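Local coordinates for beta-N-acetylhexosaminidase (Microbacterium sp. HJ5, PDB 7BWG), which probably hydrolyses terminal non-reducing N-acetyl-D-hexosamine residues from N-acetyl-beta-D-hexosaminides, at residues 393-406 against 415-428. Residues are numbered along the deposited sequence; the frame is centred on the assembly and turned at random.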
loop_
_atom_site.group_PDB
_atom_site.type_symbol
_atom_site.label_atom_id
_atom_site.label_comp_id
_atom_site.label_asym_id
_atom_site.label_seq_id
_atom_site.Cartn_x
_atom_site.Cartn_y
_atom_site.Cartn_z
ATOM N N LEU A 393 8.650 -17.407 -17.317
ATOM C CA LEU A 393 8.809 -18.838 -17.525
ATOM C C LEU A 393 9.726 -19.417 -16.461
ATOM O O LEU A 393 10.853 -18.944 -16.278
ATOM C CB LEU A 393 9.358 -19.136 -18.919
ATOM C CG LEU A 393 8.508 -18.681 -20.109
ATOM C CD1 LEU A 393 7.021 -18.837 -19.828
ATOM C CD2 LEU A 393 8.832 -17.252 -20.525
ATOM N N SER A 394 9.239 -20.444 -15.772
ATOM C CA SER A 394 9.995 -21.137 -14.730
ATOM C C SER A 394 9.830 -22.639 -14.918
ATOM O O SER A 394 9.121 -23.306 -14.155
ATOM C CB SER A 394 9.531 -20.700 -13.340
ATOM O OG SER A 394 8.159 -20.985 -13.138
ATOM N N PRO A 395 10.488 -23.209 -15.928
ATOM C CA PRO A 395 10.277 -24.631 -16.238
ATOM C C PRO A 395 10.731 -25.526 -15.093
ATOM O O PRO A 395 11.843 -25.386 -14.575
ATOM C CB PRO A 395 11.119 -24.851 -17.501
ATOM C CG PRO A 395 11.416 -23.475 -18.027
ATOM C CD PRO A 395 11.468 -22.587 -16.831
ATOM N N ALA A 396 9.850 -26.447 -14.696
ATOM C CA ALA A 396 10.140 -27.324 -13.566
ATOM C C ALA A 396 11.371 -28.180 -13.833
ATOM O O ALA A 396 12.279 -28.260 -13.001
ATOM C CB ALA A 396 8.931 -28.209 -13.261
ATOM N N ASP A 397 11.415 -28.832 -14.997
ATOM C CA ASP A 397 12.563 -29.663 -15.334
ATOM C C ASP A 397 13.841 -28.847 -15.467
ATOM O O ASP A 397 14.933 -29.386 -15.260
ATOM C CB ASP A 397 12.294 -30.432 -16.629
ATOM C CG ASP A 397 12.024 -29.515 -17.806
ATOM O OD1 ASP A 397 11.685 -28.336 -17.576
ATOM O OD2 ASP A 397 12.156 -29.972 -18.962
ATOM N N ALA A 398 13.732 -27.556 -15.785
ATOM C CA ALA A 398 14.897 -26.709 -16.005
ATOM C C ALA A 398 15.299 -25.934 -14.754
ATOM O O ALA A 398 16.369 -26.172 -14.188
ATOM C CB ALA A 398 14.630 -25.740 -17.163
ATOM N N ILE A 399 14.446 -25.018 -14.297
ATOM C CA ILE A 399 14.869 -23.965 -13.381
ATOM C C ILE A 399 14.393 -24.184 -11.952
ATOM O O ILE A 399 14.748 -23.387 -11.068
ATOM C CB ILE A 399 14.429 -22.583 -13.899
ATOM C CG1 ILE A 399 15.497 -21.546 -13.556
ATOM C CG2 ILE A 399 13.063 -22.209 -13.357
ATOM C CD1 ILE A 399 16.825 -21.856 -14.215
ATOM N N TYR A 400 13.628 -25.241 -11.682
ATOM C CA TYR A 400 13.203 -25.527 -10.314
ATOM C C TYR A 400 14.418 -25.898 -9.472
ATOM O O TYR A 400 14.951 -27.007 -9.586
ATOM C CB TYR A 400 12.163 -26.642 -10.295
ATOM C CG TYR A 400 10.740 -26.133 -10.263
ATOM C CD1 TYR A 400 10.454 -24.809 -10.557
ATOM C CD2 TYR A 400 9.685 -26.973 -9.934
ATOM C CE1 TYR A 400 9.157 -24.336 -10.532
ATOM C CE2 TYR A 400 8.384 -26.503 -9.904
ATOM C CZ TYR A 400 8.128 -25.185 -10.203
ATOM O OH TYR A 400 6.837 -24.714 -10.173
ATOM N N LEU A 401 14.858 -24.968 -8.623
ATOM C CA LEU A 401 16.065 -25.153 -7.830
ATOM C C LEU A 401 15.885 -26.136 -6.682
ATOM O O LEU A 401 16.885 -26.580 -6.110
ATOM C CB LEU A 401 16.541 -23.803 -7.290
ATOM C CG LEU A 401 16.854 -22.767 -8.371
ATOM C CD1 LEU A 401 17.236 -21.428 -7.757
ATOM C CD2 LEU A 401 17.952 -23.275 -9.295
ATOM N N ASP A 402 14.648 -26.483 -6.332
ATOM C CA ASP A 402 14.397 -27.503 -5.323
ATOM C C ASP A 402 14.447 -28.915 -5.888
ATOM O O ASP A 402 14.216 -29.871 -5.140
ATOM C CB ASP A 402 13.036 -27.271 -4.664
ATOM C CG ASP A 402 11.881 -27.547 -5.604
ATOM O OD1 ASP A 402 11.830 -26.917 -6.680
ATOM O OD2 ASP A 402 11.028 -28.397 -5.269
ATOM N N MET A 403 14.733 -29.071 -7.178
ATOM C CA MET A 403 14.789 -30.390 -7.789
ATOM C C MET A 403 16.139 -31.042 -7.522
ATOM O O MET A 403 17.187 -30.398 -7.630
ATOM C CB MET A 403 14.537 -30.293 -9.295
ATOM C CG MET A 403 13.861 -31.517 -9.888
ATOM S SD MET A 403 12.182 -31.745 -9.271
ATOM C CE MET A 403 11.349 -30.338 -10.001
ATOM N N LYS A 404 16.102 -32.331 -7.178
ATOM C CA LYS A 404 17.303 -33.074 -6.812
ATOM C C LYS A 404 18.380 -32.955 -7.885
ATOM O O LYS A 404 18.088 -32.823 -9.078
ATOM C CB LYS A 404 16.964 -34.551 -6.602
ATOM C CG LYS A 404 16.761 -34.973 -5.160
ATOM C CD LYS A 404 16.240 -36.405 -5.095
ATOM C CE LYS A 404 16.422 -37.007 -3.712
ATOM N NZ LYS A 404 17.862 -37.172 -3.366
ATOM N N TYR A 405 19.645 -32.994 -7.446
ATOM C CA TYR A 405 20.737 -33.170 -8.388
ATOM C C TYR A 405 20.837 -34.641 -8.779
ATOM O O TYR A 405 20.568 -35.523 -7.962
ATOM C CB TYR A 405 22.065 -32.721 -7.783
ATOM C CG TYR A 405 22.347 -31.234 -7.810
ATOM C CD1 TYR A 405 22.976 -30.648 -8.900
ATOM C CD2 TYR A 405 22.014 -30.419 -6.731
ATOM C CE1 TYR A 405 23.246 -29.290 -8.928
ATOM C CE2 TYR A 405 22.283 -29.056 -6.751
ATOM C CZ TYR A 405 22.898 -28.498 -7.852
ATOM O OH TYR A 405 23.168 -27.145 -7.878
ATOM N N PRO A 406 21.211 -34.934 -10.024
ATOM C CA PRO A 406 21.489 -36.334 -10.372
ATOM C C PRO A 406 22.740 -36.866 -9.699
ATOM O O PRO A 406 22.822 -38.073 -9.441
ATOM C CB PRO A 406 21.634 -36.296 -11.899
ATOM C CG PRO A 406 22.045 -34.898 -12.195
ATOM C CD PRO A 406 21.368 -34.033 -11.177
ATOM N N TRP A 415 10.142 -34.821 -8.976
ATOM C CA TRP A 415 8.836 -35.089 -9.566
ATOM C C TRP A 415 8.706 -34.605 -11.003
ATOM O O TRP A 415 7.729 -34.970 -11.665
ATOM C CB TRP A 415 7.732 -34.458 -8.713
ATOM C CG TRP A 415 7.808 -32.964 -8.609
ATOM C CD1 TRP A 415 8.324 -32.242 -7.572
ATOM C CD2 TRP A 415 7.339 -32.006 -9.568
ATOM N NE1 TRP A 415 8.212 -30.898 -7.829
ATOM C CE2 TRP A 415 7.611 -30.727 -9.047
ATOM C CE3 TRP A 415 6.716 -32.106 -10.817
ATOM C CZ2 TRP A 415 7.283 -29.560 -9.730
ATOM C CZ3 TRP A 415 6.396 -30.945 -11.495
ATOM C CH2 TRP A 415 6.679 -29.690 -10.950
ATOM N N ALA A 416 9.638 -33.788 -11.496
ATOM C CA ALA A 416 9.569 -33.315 -12.874
ATOM C C ALA A 416 9.734 -34.480 -13.841
ATOM O O ALA A 416 8.772 -35.194 -14.138
ATOM C CB ALA A 416 10.634 -32.247 -13.132
ATOM N N ASN A 417 10.948 -34.672 -14.345
ATOM C CA ASN A 417 11.313 -35.856 -15.114
ATOM C C ASN A 417 12.622 -36.420 -14.581
ATOM O O ASN A 417 13.559 -36.722 -15.324
ATOM C CB ASN A 417 11.409 -35.544 -16.605
ATOM C CG ASN A 417 10.136 -34.937 -17.158
ATOM O OD1 ASN A 417 9.046 -35.482 -16.981
ATOM N ND2 ASN A 417 10.266 -33.802 -17.835
ATOM N N GLY A 418 12.693 -36.560 -13.260
ATOM C CA GLY A 418 13.896 -36.993 -12.596
ATOM C C GLY A 418 14.652 -35.827 -11.995
ATOM O O GLY A 418 14.178 -34.687 -11.988
ATOM N N PRO A 419 15.840 -36.096 -11.458
ATOM C CA PRO A 419 16.694 -35.006 -10.980
ATOM C C PRO A 419 17.115 -34.096 -12.126
ATOM O O PRO A 419 17.091 -34.473 -13.299
ATOM C CB PRO A 419 17.899 -35.736 -10.374
ATOM C CG PRO A 419 17.405 -37.113 -10.076
ATOM C CD PRO A 419 16.399 -37.421 -11.142
ATOM N N THR A 420 17.502 -32.874 -11.767
ATOM C CA THR A 420 17.871 -31.844 -12.734
ATOM C C THR A 420 19.374 -31.607 -12.655
ATOM O O THR A 420 19.880 -31.130 -11.633
ATOM C CB THR A 420 17.102 -30.550 -12.475
ATOM O OG1 THR A 420 15.709 -30.757 -12.736
ATOM C CG2 THR A 420 17.622 -29.433 -13.371
ATOM N N SER A 421 20.082 -31.939 -13.730
ATOM C CA SER A 421 21.497 -31.621 -13.809
ATOM C C SER A 421 21.685 -30.131 -14.076
ATOM O O SER A 421 20.792 -29.445 -14.585
ATOM C CB SER A 421 22.178 -32.445 -14.903
ATOM O OG SER A 421 21.659 -32.130 -16.183
ATOM N N VAL A 422 22.866 -29.627 -13.710
ATOM C CA VAL A 422 23.198 -28.233 -13.995
ATOM C C VAL A 422 23.113 -27.969 -15.493
ATOM O O VAL A 422 22.692 -26.889 -15.928
ATOM C CB VAL A 422 24.589 -27.888 -13.432
ATOM C CG1 VAL A 422 24.988 -26.468 -13.807
ATOM C CG2 VAL A 422 24.608 -28.064 -11.923
ATOM N N GLN A 423 23.496 -28.957 -16.304
ATOM C CA GLN A 423 23.366 -28.830 -17.751
ATOM C C GLN A 423 21.903 -28.750 -18.164
ATOM O O GLN A 423 21.521 -27.900 -18.978
ATOM C CB GLN A 423 24.054 -30.009 -18.440
ATOM C CG GLN A 423 23.656 -30.192 -19.893
ATOM C CD GLN A 423 24.729 -30.884 -20.704
ATOM O OE1 GLN A 423 25.642 -31.499 -20.154
ATOM N NE2 GLN A 423 24.629 -30.781 -22.024
ATOM N N ARG A 424 21.067 -29.634 -17.614
ATOM C CA ARG A 424 19.646 -29.617 -17.940
ATOM C C ARG A 424 18.980 -28.329 -17.476
ATOM O O ARG A 424 18.030 -27.857 -18.112
ATOM C CB ARG A 424 18.967 -30.835 -17.318
ATOM C CG ARG A 424 17.476 -30.921 -17.540
ATOM C CD ARG A 424 16.828 -31.581 -16.346
ATOM N NE ARG A 424 15.656 -32.363 -16.714
ATOM C CZ ARG A 424 14.880 -32.991 -15.839
ATOM N NH1 ARG A 424 15.148 -32.928 -14.541
ATOM N NH2 ARG A 424 13.835 -33.679 -16.263
ATOM N N ALA A 425 19.464 -27.743 -16.378
ATOM C CA ALA A 425 18.975 -26.438 -15.949
ATOM C C ALA A 425 19.341 -25.337 -16.933
ATOM O O ALA A 425 18.720 -24.269 -16.915
ATOM C CB ALA A 425 19.525 -26.100 -14.562
ATOM N N TYR A 426 20.337 -25.577 -17.788
ATOM C CA TYR A 426 20.778 -24.620 -18.790
ATOM C C TYR A 426 20.342 -24.985 -20.200
ATOM O O TYR A 426 20.389 -24.126 -21.086
ATOM C CB TYR A 426 22.309 -24.501 -18.752
ATOM C CG TYR A 426 22.875 -23.321 -19.505
ATOM C CD1 TYR A 426 22.817 -22.041 -18.973
ATOM C CD2 TYR A 426 23.484 -23.490 -20.742
ATOM C CE1 TYR A 426 23.339 -20.962 -19.653
ATOM C CE2 TYR A 426 24.010 -22.416 -21.432
ATOM C CZ TYR A 426 23.933 -21.154 -20.882
ATOM O OH TYR A 426 24.454 -20.078 -21.561
ATOM N N ASP A 427 19.907 -26.225 -20.422
ATOM C CA ASP A 427 19.595 -26.734 -21.757
ATOM C C ASP A 427 18.206 -26.277 -22.213
ATOM O O ASP A 427 17.314 -27.079 -22.488
ATOM C CB ASP A 427 19.695 -28.255 -21.760
ATOM C CG ASP A 427 20.368 -28.795 -23.005
ATOM O OD1 ASP A 427 21.190 -28.070 -23.601
ATOM O OD2 ASP A 427 20.076 -29.949 -23.383
ATOM N N TRP A 428 18.034 -24.959 -22.303
ATOM C CA TRP A 428 16.756 -24.408 -22.734
ATOM C C TRP A 428 16.928 -22.947 -23.117
ATOM O O TRP A 428 17.815 -22.254 -22.609
ATOM C CB TRP A 428 15.686 -24.544 -21.645
ATOM C CG TRP A 428 15.962 -23.739 -20.415
ATOM C CD1 TRP A 428 16.934 -23.966 -19.484
ATOM C CD2 TRP A 428 15.247 -22.578 -19.973
ATOM N NE1 TRP A 428 16.871 -23.018 -18.493
ATOM C CE2 TRP A 428 15.843 -22.154 -18.769
ATOM C CE3 TRP A 428 14.162 -21.856 -20.479
ATOM C CZ2 TRP A 428 15.391 -21.041 -18.064
ATOM C CZ3 TRP A 428 13.714 -20.752 -19.778
ATOM C CH2 TRP A 428 14.328 -20.354 -18.585
#
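Trp-428 receives Pro-395 CG over the six-membered part of its indole and Ala-398 CB over the five-membered part, both on one face; both make CH-pi contacts, small enough to come close over the ring. In the ring plane, Trp-428 NE1 donates to Ala-425 O (2.7 Å), which helps to hold the indole's rotation. Trp-415 takes the Met-403 methyl CE on a face, 4.0 Å from the five-membered centroid, with SD also above it: a Met-aromatic contact reached because the flexible thioether bends at chi2 (66°) and chi3 (68°). Tyr-400 meets this indole rim to rim, planes at 71°. The Arg-424 guanidinium has Asp-397 CB over one face and Gly-418 O at its edge, 3.2 Å from NH1. A threonine suits position 420: Thr-420 OG1 donates to Asp-397 O (3.0 Å) from above the carbonyl plane while accepting, weakly, from Arg-424 NH1, and Thr-420 N binds Lys-404 O (2.8 Å). A leucine in place of Arg-424 would probably leave Gly-418 O without this donor and remove the flat group packed over Asp-397 CB. Asp-397 OD1 itself accepts from Tyr-370 N. Together the segments fold upon itself the connection, with its two short helices, between parallel strands 391-393 and 442-449 of the TIM-barrel catalytic domain of family 20 glycosidases.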